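Local coordinates for uncharacterized protein (Methylibium petroleiphilum, PDB 3PL0) that is uncharacterised but probably works as an iron- and 2-oxoglutarate-dependent dioxygenase, built on the double-stranded beta-helix (cupin) fold, at residues Y65-H70 and D152-V157; H147-D152 and R238-L243; G179-R184 and A233-R238; G186-F191 and F201-P206. All coordinates share one frame; numbering follows the deposited sequence.

Interaction 1: residues Y65-H70 and D152-V157; sequences YRYRRH and DTEGGV
Gly155 lies against the flat of the Tyr65 phenol: its CA stands 3.6 Å from the ring centroid and 16° off the ring normal, a CH-pi contact made by a backbone carbon. A CB on Gly155 would collide with the ring near CZ, so this approach depends on the glycine. Glu154 meets the same ring obliquely, its CG 3.3 Å from Tyr65 CD2, while OE2 sits at the ring edge. The carboxylate then continues to Tyr67, whose OH donates to Glu154 OE2 over 2.6 Å, nearly in line with the C-O bond. Glu154 arrives there with CG between its own N and carbonyl carbon (chi1 59°) and the rest of the chain extended. The backbone evidence places all this where the antiparallel pairing of strands 65-77 and 141-152 ends, at one margin of the large cupin sheet. Asp152 N gives Tyr65 O a nearly straight bond of 2.8 Å, whereas Tyr65 N makes two weak ones, to Asp152 O at 3.1 Å and to Gly155 O at 3.4 Å. Past the pair, Asp152 OD1 accepts from Glu154 N at 2.9 Å, an Asx turn that begins the loop carrying Gly155. A phenylalanine in place of Tyr67 would probably leave Glu154 OE2 without its hydroxyl mate and the carboxylate freer to swing. The Tyr67 ring also brings CE1, at its edge, to 4.0 Å from Asp152 CB.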
# COMPACT_ATOMS: atom_id res chain seq x y z
N TYR A 65 12.72 1.60 12.98
CA TYR A 65 13.48 1.96 11.81
C TYR A 65 12.72 1.64 10.54
O TYR A 65 12.21 0.50 10.35
CB TYR A 65 14.79 1.19 11.77
CG TYR A 65 15.82 1.54 12.82
CD1 TYR A 65 15.64 2.60 13.70
CD2 TYR A 65 16.99 0.81 12.91
CE1 TYR A 65 16.62 2.90 14.68
CE2 TYR A 65 17.97 1.11 13.87
CZ TYR A 65 17.78 2.15 14.75
OH TYR A 65 18.77 2.43 15.68
N ARG A 66 12.70 2.63 9.65
CA ARG A 66 11.97 2.54 8.38
C ARG A 66 12.91 2.58 7.18
O ARG A 66 13.78 3.41 7.08
CB ARG A 66 10.96 3.67 8.30
CG ARG A 66 10.08 3.59 7.03
CD ARG A 66 8.80 4.35 7.20
NE ARG A 66 9.04 5.79 7.23
CZ ARG A 66 8.33 6.64 7.97
NH1 ARG A 66 7.35 6.19 8.75
NH2 ARG A 66 8.58 7.95 7.94
N TYR A 67 12.73 1.62 6.28
CA TYR A 67 13.36 1.60 4.99
C TYR A 67 12.32 1.64 3.89
O TYR A 67 11.23 1.02 4.00
CB TYR A 67 14.17 0.32 4.84
CG TYR A 67 15.18 0.11 5.95
CD1 TYR A 67 14.80 -0.44 7.18
CD2 TYR A 67 16.50 0.50 5.79
CE1 TYR A 67 15.70 -0.61 8.21
CE2 TYR A 67 17.41 0.31 6.82
CZ TYR A 67 17.01 -0.24 8.01
OH TYR A 67 17.93 -0.39 9.02
N ARG A 68 12.66 2.29 2.79
CA ARG A 68 11.73 2.45 1.68
C ARG A 68 12.43 2.88 0.41
O ARG A 68 13.63 3.18 0.38
CB ARG A 68 10.69 3.52 2.04
CG ARG A 68 11.28 4.93 2.11
CD ARG A 68 10.45 5.87 2.90
NE ARG A 68 9.19 6.18 2.23
CZ ARG A 68 8.18 6.85 2.80
NH1 ARG A 68 8.29 7.31 4.04
NH2 ARG A 68 7.07 7.05 2.11
N ARG A 69 11.63 2.85 -0.64
CA ARG A 69 11.95 3.45 -1.92
C ARG A 69 10.63 3.92 -2.50
O ARG A 69 9.57 3.64 -1.90
CB ARG A 69 12.60 2.46 -2.85
CG ARG A 69 14.06 2.14 -2.53
CD ARG A 69 14.61 1.16 -3.51
NE ARG A 69 15.96 0.83 -3.13
CZ ARG A 69 17.02 1.61 -3.30
NH1 ARG A 69 16.95 2.77 -3.94
NH2 ARG A 69 18.18 1.19 -2.85
N HIS A 70 10.70 4.69 -3.59
CA HIS A 70 9.55 5.42 -4.14
C HIS A 70 9.65 5.47 -5.66
O HIS A 70 10.75 5.59 -6.23
CB HIS A 70 9.53 6.81 -3.52
CG HIS A 70 8.41 7.69 -3.99
ND1 HIS A 70 8.62 8.99 -4.42
CD2 HIS A 70 7.07 7.49 -4.05
CE1 HIS A 70 7.46 9.53 -4.75
NE2 HIS A 70 6.50 8.65 -4.51
N ASP A 152 11.62 -2.20 10.66
CA ASP A 152 12.51 -3.12 11.38
C ASP A 152 12.59 -2.70 12.84
O ASP A 152 12.84 -1.52 13.15
CB ASP A 152 13.90 -3.07 10.76
CG ASP A 152 14.74 -4.27 11.10
OD1 ASP A 152 14.81 -4.66 12.28
OD2 ASP A 152 15.35 -4.83 10.18
N THR A 153 12.37 -3.67 13.73
CA THR A 153 12.35 -3.42 15.16
C THR A 153 13.78 -3.46 15.76
O THR A 153 13.95 -3.42 16.96
CB THR A 153 11.41 -4.43 15.89
OG1 THR A 153 11.96 -5.75 15.79
CG2 THR A 153 9.97 -4.46 15.26
N GLU A 154 14.83 -3.52 14.93
CA GLU A 154 16.22 -3.50 15.46
C GLU A 154 16.54 -2.25 16.22
O GLU A 154 17.58 -2.17 16.91
CB GLU A 154 17.24 -3.61 14.33
CG GLU A 154 17.13 -2.48 13.30
CD GLU A 154 17.87 -2.75 11.96
OE1 GLU A 154 18.79 -3.58 11.98
OE2 GLU A 154 17.55 -2.12 10.91
N GLY A 155 15.75 -1.22 15.99
CA GLY A 155 15.88 0.00 16.75
C GLY A 155 14.54 0.70 16.88
O GLY A 155 13.64 0.47 16.08
N GLY A 156 14.42 1.54 17.90
CA GLY A 156 13.24 2.33 18.10
C GLY A 156 12.13 1.63 18.88
O GLY A 156 12.26 0.47 19.23
N VAL A 157 11.06 2.38 19.18
CA VAL A 157 9.92 1.82 19.91
C VAL A 157 8.65 2.15 19.13
O VAL A 157 8.41 3.30 18.77
CB VAL A 157 9.81 2.37 21.33
CG1 VAL A 157 8.62 1.69 22.08
CG2 VAL A 157 11.18 2.17 22.10

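Interaction 2: residues H147-D152 and R238-L243; sequences HPFRID and RDTLVL
Arg150 and Asp239 supply the charged part of this contact. The two side chains run side by side in the same direction, and the guanidinium grips the carboxylate side-on: Arg150 NE reaches Asp239 OD1 at 2.7 Å and NH2 reaches OD2 at 2.8 Å. Both bonds are nearly straight, and the two planes lie within 15° of each other, so the pair is held flat. A bend at chi3 of Arg150 (-68°) turns NE and NH2 to the carboxylate. The remaining nitrogen, NH1, has a salt bridge of its own to Glu51.

Backbone hydrogen bonds form an unbroken antiparallel set. His147 pairs with Val242, Phe149 with Thr240 and Ile151 with Arg238, each pair bonded in both directions; His147 N to Val242 O is 2.8 Å and Arg238 N to Ile151 O is 3.0 Å. Pro148, which has no N-H to give, falls at a non-hydrogen-bonded position opposite Leu241, and the bonding pattern is therefore not interrupted. Weaker CA-H...O contacts fill in between, as from Asp239 CA to Phe149 O at 3.4 Å.

Apolar packing occurs on both faces. On the face that bears His147, Phe149 presents its ring edge, through CE2, to Val242 CG2 at 3.9 Å; on the face that bears Arg150, Pro148 CD meets Leu241 CD1 at 4.0 Å.

The short segment axes approach to 4.6 Å, with their N-to-C directions 159° apart, so these are adjacent antiparallel strands, 141-152 and 237-246, of the large sheet of the double-stranded beta-helix.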
# COMPACT_ATOMS: atom_id res chain seq x y z
N HIS A 147 5.16 2.71 -2.90
CA HIS A 147 6.02 2.86 -1.73
C HIS A 147 6.29 1.49 -1.08
O HIS A 147 5.51 1.05 -0.22
CB HIS A 147 5.31 3.73 -0.71
CG HIS A 147 4.93 5.08 -1.19
ND1 HIS A 147 5.72 6.18 -0.94
CD2 HIS A 147 3.85 5.53 -1.87
CE1 HIS A 147 5.14 7.25 -1.46
NE2 HIS A 147 4.01 6.88 -2.03
N PRO A 148 7.35 0.81 -1.49
CA PRO A 148 7.73 -0.41 -0.76
C PRO A 148 8.35 -0.04 0.57
O PRO A 148 9.18 0.88 0.63
CB PRO A 148 8.78 -1.05 -1.64
CG PRO A 148 9.33 0.08 -2.49
CD PRO A 148 8.19 1.03 -2.69
N PHE A 149 7.95 -0.74 1.61
CA PHE A 149 8.37 -0.44 2.97
C PHE A 149 8.93 -1.66 3.65
O PHE A 149 8.38 -2.74 3.50
CB PHE A 149 7.18 -0.03 3.82
CG PHE A 149 6.70 1.37 3.60
CD1 PHE A 149 7.43 2.46 4.02
CD2 PHE A 149 5.47 1.59 2.98
CE1 PHE A 149 6.96 3.76 3.83
CE2 PHE A 149 4.99 2.87 2.80
CZ PHE A 149 5.73 3.97 3.23
N ARG A 150 9.95 -1.46 4.49
CA ARG A 150 10.26 -2.41 5.58
C ARG A 150 10.38 -1.63 6.86
O ARG A 150 11.10 -0.65 6.93
CB ARG A 150 11.56 -3.15 5.34
CG ARG A 150 12.10 -3.91 6.58
CD ARG A 150 13.22 -4.86 6.27
NE ARG A 150 12.77 -5.97 5.48
CZ ARG A 150 13.55 -6.91 4.95
NH1 ARG A 150 14.87 -6.96 5.16
NH2 ARG A 150 12.98 -7.88 4.26
N ILE A 151 9.68 -2.09 7.88
CA ILE A 151 9.79 -1.52 9.20
C ILE A 151 10.51 -2.59 10.04
O ILE A 151 10.05 -3.72 10.13
CB ILE A 151 8.43 -1.23 9.81
CG1 ILE A 151 7.56 -0.33 8.93
CG2 ILE A 151 8.57 -0.54 11.15
CD1 ILE A 151 8.13 1.04 8.64
N ASP A 152 11.62 -2.20 10.66
CA ASP A 152 12.51 -3.12 11.38
C ASP A 152 12.59 -2.70 12.84
O ASP A 152 12.84 -1.52 13.15
CB ASP A 152 13.90 -3.07 10.76
CG ASP A 152 14.74 -4.27 11.10
OD1 ASP A 152 14.81 -4.66 12.28
OD2 ASP A 152 15.35 -4.83 10.18
N ARG A 238 8.59 -6.16 9.23
CA ARG A 238 7.39 -6.37 8.40
C ARG A 238 7.57 -5.58 7.10
O ARG A 238 7.94 -4.38 7.12
CB ARG A 238 6.15 -5.91 9.15
CG ARG A 238 4.85 -5.96 8.36
CD ARG A 238 3.71 -5.74 9.32
NE ARG A 238 2.39 -5.81 8.71
CZ ARG A 238 1.72 -4.78 8.21
NH1 ARG A 238 2.22 -3.57 8.22
NH2 ARG A 238 0.50 -4.95 7.76
N ASP A 239 7.23 -6.23 6.01
CA ASP A 239 7.34 -5.74 4.66
C ASP A 239 5.98 -5.60 4.03
O ASP A 239 5.20 -6.54 4.07
CB ASP A 239 8.12 -6.75 3.80
CG ASP A 239 9.58 -6.92 4.28
OD1 ASP A 239 10.10 -5.97 4.87
OD2 ASP A 239 10.18 -7.98 4.05
N THR A 240 5.75 -4.44 3.42
CA THR A 240 4.53 -4.10 2.71
C THR A 240 4.89 -3.30 1.44
O THR A 240 6.05 -2.79 1.25
CB THR A 240 3.61 -3.24 3.57
OG1 THR A 240 4.35 -2.14 4.14
CG2 THR A 240 2.96 -4.02 4.67
N LEU A 241 3.90 -3.19 0.57
CA LEU A 241 3.94 -2.32 -0.60
C LEU A 241 2.68 -1.51 -0.63
O LEU A 241 1.61 -2.10 -0.73
CB LEU A 241 3.98 -3.15 -1.86
CG LEU A 241 3.94 -2.37 -3.17
CD1 LEU A 241 5.14 -1.41 -3.34
CD2 LEU A 241 3.87 -3.38 -4.31
N VAL A 242 2.79 -0.18 -0.58
CA VAL A 242 1.63 0.69 -0.69
C VAL A 242 1.57 1.30 -2.09
O VAL A 242 2.55 1.91 -2.56
CB VAL A 242 1.63 1.79 0.38
CG1 VAL A 242 0.43 2.79 0.18
CG2 VAL A 242 1.64 1.15 1.81
N LEU A 243 0.44 1.12 -2.77
CA LEU A 243 0.23 1.69 -4.10
C LEU A 243 -0.93 2.67 -3.99
O LEU A 243 -2.00 2.33 -3.43
CB LEU A 243 -0.09 0.60 -5.14
CG LEU A 243 0.92 -0.54 -5.39
CD1 LEU A 243 0.34 -1.68 -6.29
CD2 LEU A 243 2.21 0.01 -5.97

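Interaction 3: residues G179-R184 and A233-R238; sequences GRQGVR and AVPAHR
Gln181 and His237 close the antiparallel pairing of strands 172-181 and 237-246 in the double-stranded beta-helix, just before the chain bends through Gly182 into strand 183-192 of the three-stranded sheet 198-201, 183-192, 217-226. Their backbones bond both ways: Gln181 N to His237 O at 3.0 Å, His237 N to Gln181 O at 2.9 Å.

Traced outward, the Gln181 side chain starts with CB, 3.9 Å from Pro235 O and above one face of the imidazole, toward its rim. CG lies anti to the carbonyl carbon (chi1 -78°), and the chain extends from there alongside His237, both side chains pointing the same way. CD comes to 4.1 Å from His237 CE1. At the end the amide stands 79° from the ring plane; its NE2 passes His237 CE1 at 3.4 Å, and Gln181 OE1 leans over the Pro235 ring, 3.7 Å from Pro235 CB. With an alanine in place of His237, the amide would probably lose the ring beside it, leaving a gap into which it could turn.

Gly182 sits close to Pro235 and Ala236. Its phi is positive (68°), and a CB there would run into Pro235 O, two independent grounds for a glycine at the bend. Beyond it, Val183 CG1 packs on Ala236 CB at 3.8 Å. Arg180 lies on the other face of the strand pair, its CB near Arg238 while its guanidinium leads away to a salt bridge with Glu204.

A water bridges the Gln181 amide and the Pro235 carbonyl, donating to Pro235 O at 2.6 Å and weakly to Gln181 OE1.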
# COMPACT_ATOMS: atom_id res chain seq x y z
N GLY A 179 5.67 -9.61 3.47
CA GLY A 179 6.08 -10.63 4.42
C GLY A 179 6.34 -10.08 5.79
O GLY A 179 6.29 -8.86 6.00
N ARG A 180 6.64 -10.96 6.74
CA ARG A 180 7.05 -10.55 8.06
C ARG A 180 7.81 -11.69 8.75
O ARG A 180 7.65 -12.85 8.39
CB ARG A 180 5.84 -10.15 8.90
CG ARG A 180 5.02 -11.33 9.33
CD ARG A 180 3.88 -10.90 10.20
NE ARG A 180 3.10 -12.07 10.59
CZ ARG A 180 2.27 -12.11 11.62
NH1 ARG A 180 2.12 -11.05 12.40
NH2 ARG A 180 1.61 -13.24 11.88
N GLN A 181 8.65 -11.33 9.72
CA GLN A 181 9.38 -12.29 10.53
C GLN A 181 9.60 -11.72 11.87
O GLN A 181 9.90 -10.54 12.01
CB GLN A 181 10.79 -12.44 10.01
CG GLN A 181 11.00 -13.24 8.86
CD GLN A 181 12.46 -13.22 8.54
OE1 GLN A 181 13.30 -13.74 9.30
NE2 GLN A 181 12.79 -12.58 7.44
N GLY A 182 9.59 -12.60 12.87
CA GLY A 182 10.08 -12.28 14.18
C GLY A 182 9.25 -11.26 14.91
O GLY A 182 9.74 -10.67 15.87
N VAL A 183 8.01 -11.04 14.47
CA VAL A 183 7.17 -9.99 15.06
C VAL A 183 5.74 -10.44 15.32
O VAL A 183 5.22 -11.32 14.63
CB VAL A 183 7.15 -8.69 14.19
CG1 VAL A 183 8.58 -8.15 14.00
CG2 VAL A 183 6.48 -8.94 12.82
N ARG A 184 5.10 -9.82 16.30
CA ARG A 184 3.65 -9.79 16.33
C ARG A 184 3.19 -8.31 16.34
O ARG A 184 3.98 -7.40 16.09
CB ARG A 184 3.09 -10.58 17.51
CG ARG A 184 3.45 -10.01 18.84
CD ARG A 184 2.93 -10.93 19.99
NE ARG A 184 3.86 -10.79 21.10
CZ ARG A 184 3.89 -9.76 21.95
NH1 ARG A 184 3.00 -8.77 21.86
NH2 ARG A 184 4.82 -9.73 22.90
N ALA A 233 19.90 -10.49 17.43
CA ALA A 233 20.37 -11.07 16.16
C ALA A 233 19.26 -11.70 15.30
O ALA A 233 19.47 -11.89 14.12
CB ALA A 233 21.49 -12.09 16.42
N VAL A 234 18.10 -12.03 15.89
CA VAL A 234 16.98 -12.64 15.15
C VAL A 234 16.24 -11.52 14.37
O VAL A 234 15.80 -10.54 14.98
CB VAL A 234 15.99 -13.37 16.12
CG1 VAL A 234 14.69 -13.74 15.41
CG2 VAL A 234 16.65 -14.63 16.74
N PRO A 235 16.10 -11.68 13.04
CA PRO A 235 15.42 -10.63 12.25
C PRO A 235 13.97 -10.47 12.67
O PRO A 235 13.27 -11.45 12.90
CB PRO A 235 15.51 -11.14 10.81
CG PRO A 235 16.66 -12.08 10.82
CD PRO A 235 16.51 -12.78 12.16
N ALA A 236 13.56 -9.22 12.77
CA ALA A 236 12.25 -8.86 13.24
C ALA A 236 11.76 -7.65 12.45
O ALA A 236 12.07 -6.52 12.79
CB ALA A 236 12.30 -8.58 14.75
N HIS A 237 11.00 -7.89 11.39
CA HIS A 237 10.50 -6.80 10.56
C HIS A 237 9.20 -7.17 9.82
O HIS A 237 8.78 -8.33 9.81
CB HIS A 237 11.56 -6.46 9.51
CG HIS A 237 11.96 -7.62 8.67
ND1 HIS A 237 13.17 -8.27 8.82
CD2 HIS A 237 11.29 -8.29 7.70
CE1 HIS A 237 13.23 -9.28 7.97
NE2 HIS A 237 12.10 -9.32 7.28
N ARG A 238 8.59 -6.16 9.23
CA ARG A 238 7.39 -6.37 8.40
C ARG A 238 7.57 -5.58 7.10
O ARG A 238 7.94 -4.38 7.12
CB ARG A 238 6.15 -5.91 9.15
CG ARG A 238 4.85 -5.96 8.36
CD ARG A 238 3.71 -5.74 9.32
NE ARG A 238 2.39 -5.81 8.71
CZ ARG A 238 1.72 -4.78 8.21
NH1 ARG A 238 2.22 -3.57 8.22
NH2 ARG A 238 0.50 -4.95 7.76
O HOH W 1 13.33 -14.01 12.61

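Interaction 4: residues G186-F191 and F201-P206; sequences GETRVF and FTLEQP
Thr188 and Phe201 form the innermost shell. Thr188 CB stands over one face of the Phe201 ring, 4.1 Å from the centroid and 24° off the normal, a CH-pi contact offset toward the rim, and Thr188 CG2 touches Phe201 CZ at 3.7 Å. Phe201 carries CG between its backbone N and carbonyl carbon (chi1 52°), an orientation that folds the ring back across Thr188. Val190 CG2 approaches the same ring obliquely at CE1. In the backbone, the two residues are an antiparallel hydrogen-bonded pair: Thr188 N to Phe201 O is 2.8 Å and Phe201 N to Thr188 O is 2.9 Å.

After Phe201 the segments part, and waters take over from direct bonds. One water donates to Gly186 O, accepts from Leu203 N at 2.8 Å and bonds Thr188 OG1. A second donates to Gly186 O and to Leu203 O, the latter at 2.7 Å. A third joins Glu187 OE2, at 2.7 Å, to Thr202 OG1.

Further out, Glu187 is steadied by two arginines. Arg189 NE gives Glu187 OE1 a salt bridge of 2.8 Å, with the oxygen close to the guanidinium plane, and Arg200 holds OE2. Leu210 of strand 209-213, from the large sheet, packs against Thr188, Val190 and Phe201.

The contact thus separates by chemistry: the Phe201 ring, with Thr188 CG2 and Val190, packs toward Leu210, consistent with the space between the two sheets of the cupin fold, while, where the backbones diverge, water links Gly186 O to Leu203 N and O, and Glu187 to Thr202.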
# COMPACT_ATOMS: atom_id res chain seq x y z
N GLY A 186 1.28 -5.34 14.29
CA GLY A 186 1.06 -5.06 12.88
C GLY A 186 -0.31 -5.52 12.41
O GLY A 186 -0.46 -6.06 11.34
N GLU A 187 -1.31 -5.34 13.26
CA GLU A 187 -2.67 -5.65 12.91
C GLU A 187 -3.22 -4.47 12.15
O GLU A 187 -3.03 -3.34 12.56
CB GLU A 187 -3.45 -5.80 14.21
CG GLU A 187 -4.90 -6.06 14.03
CD GLU A 187 -5.57 -6.21 15.37
OE1 GLU A 187 -5.75 -5.19 16.09
OE2 GLU A 187 -5.91 -7.39 15.68
N THR A 188 -3.92 -4.72 11.06
CA THR A 188 -4.57 -3.66 10.28
C THR A 188 -5.92 -3.37 10.89
O THR A 188 -6.63 -4.29 11.30
CB THR A 188 -4.83 -4.12 8.83
OG1 THR A 188 -3.60 -4.56 8.26
CG2 THR A 188 -5.44 -2.98 7.96
N ARG A 189 -6.29 -2.10 10.91
CA ARG A 189 -7.70 -1.72 11.11
C ARG A 189 -8.21 -0.84 9.97
O ARG A 189 -7.48 0.06 9.49
CB ARG A 189 -7.85 -0.95 12.40
CG ARG A 189 -7.76 -1.80 13.64
CD ARG A 189 -6.38 -1.91 14.19
NE ARG A 189 -6.36 -2.47 15.54
CZ ARG A 189 -6.49 -1.74 16.64
NH1 ARG A 189 -6.64 -0.42 16.55
NH2 ARG A 189 -6.45 -2.29 17.83
N VAL A 190 -9.46 -1.08 9.55
CA VAL A 190 -10.15 -0.28 8.54
C VAL A 190 -11.45 0.21 9.16
O VAL A 190 -12.14 -0.59 9.81
CB VAL A 190 -10.41 -1.09 7.30
CG1 VAL A 190 -11.11 -0.20 6.21
CG2 VAL A 190 -9.09 -1.60 6.77
N PHE A 191 -11.73 1.52 9.06
CA PHE A 191 -12.96 2.06 9.58
C PHE A 191 -13.73 2.79 8.49
O PHE A 191 -13.14 3.47 7.67
CB PHE A 191 -12.65 3.08 10.67
CG PHE A 191 -11.89 2.54 11.83
CD1 PHE A 191 -12.54 1.99 12.91
CD2 PHE A 191 -10.51 2.62 11.84
CE1 PHE A 191 -11.84 1.48 13.99
CE2 PHE A 191 -9.77 2.11 12.92
CZ PHE A 191 -10.44 1.54 14.00
N PHE A 201 -7.76 -6.99 11.51
CA PHE A 201 -7.30 -8.27 11.02
C PHE A 201 -5.79 -8.15 10.79
O PHE A 201 -5.27 -7.08 10.58
CB PHE A 201 -8.02 -8.64 9.71
CG PHE A 201 -7.97 -7.57 8.67
CD1 PHE A 201 -8.95 -6.59 8.61
CD2 PHE A 201 -6.95 -7.53 7.74
CE1 PHE A 201 -8.88 -5.60 7.66
CE2 PHE A 201 -6.88 -6.57 6.79
CZ PHE A 201 -7.82 -5.58 6.75
N THR A 202 -5.09 -9.27 10.84
CA THR A 202 -3.65 -9.27 10.66
C THR A 202 -3.31 -9.93 9.35
O THR A 202 -3.66 -11.09 9.14
CB THR A 202 -2.95 -10.00 11.80
OG1 THR A 202 -3.27 -9.35 13.03
CG2 THR A 202 -1.45 -9.99 11.59
N LEU A 203 -2.65 -9.19 8.48
CA LEU A 203 -2.15 -9.75 7.23
C LEU A 203 -0.96 -10.65 7.54
O LEU A 203 -0.02 -10.22 8.19
CB LEU A 203 -1.76 -8.63 6.25
CG LEU A 203 -2.91 -7.69 5.82
CD1 LEU A 203 -2.37 -6.40 5.18
CD2 LEU A 203 -3.90 -8.35 4.93
N GLU A 204 -1.03 -11.89 7.06
CA GLU A 204 -0.04 -12.91 7.35
C GLU A 204 0.48 -13.67 6.13
O GLU A 204 1.60 -14.17 6.20
CB GLU A 204 -0.60 -13.92 8.35
CG GLU A 204 -0.96 -13.29 9.70
CD GLU A 204 -1.45 -14.30 10.76
OE1 GLU A 204 -2.14 -15.27 10.39
OE2 GLU A 204 -1.16 -14.08 11.96
N GLN A 205 -0.30 -13.79 5.05
CA GLN A 205 0.17 -14.55 3.89
C GLN A 205 0.67 -13.61 2.81
O GLN A 205 -0.05 -12.72 2.38
CB GLN A 205 -0.93 -15.46 3.33
CG GLN A 205 -1.40 -16.55 4.30
CD GLN A 205 -0.25 -17.36 4.88
OE1 GLN A 205 -0.21 -17.62 6.09
NE2 GLN A 205 0.70 -17.75 4.03
N PRO A 206 1.92 -13.79 2.36
CA PRO A 206 2.40 -12.90 1.33
C PRO A 206 1.48 -12.83 0.14
O PRO A 206 0.87 -13.82 -0.23
CB PRO A 206 3.74 -13.50 0.96
CG PRO A 206 4.22 -14.10 2.22
CD PRO A 206 3.00 -14.67 2.87
O HOH W 2 0.87 -8.06 9.45
O HOH W 3 -1.79 -6.54 9.05
O HOH W 4 -5.74 -9.54 14.14

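In the fold
Interactions 1, 2 and 3 follow one another across the large antiparallel sheet: strand 65-77 beside 141-152, then 237-246, then 172-181. Centres of 1 and 2 lie about 9 Å apart, those of 2 and 3 about 13 Å, and each of the three touches the other two. Interaction 4 belongs to the three-stranded sheet; its centre is about 13 Å from that of interaction 2 and 18 Å from that of interaction 1. Both 3 and 4 use strand 183-192, which the chain enters from the large sheet through the turn at Gly182. Along the sequence 4 is nested inside 3, and 3 inside 2, while 1 and 2 interleave, consistent with a double-stranded beta-helix closed by sequence-distant strands.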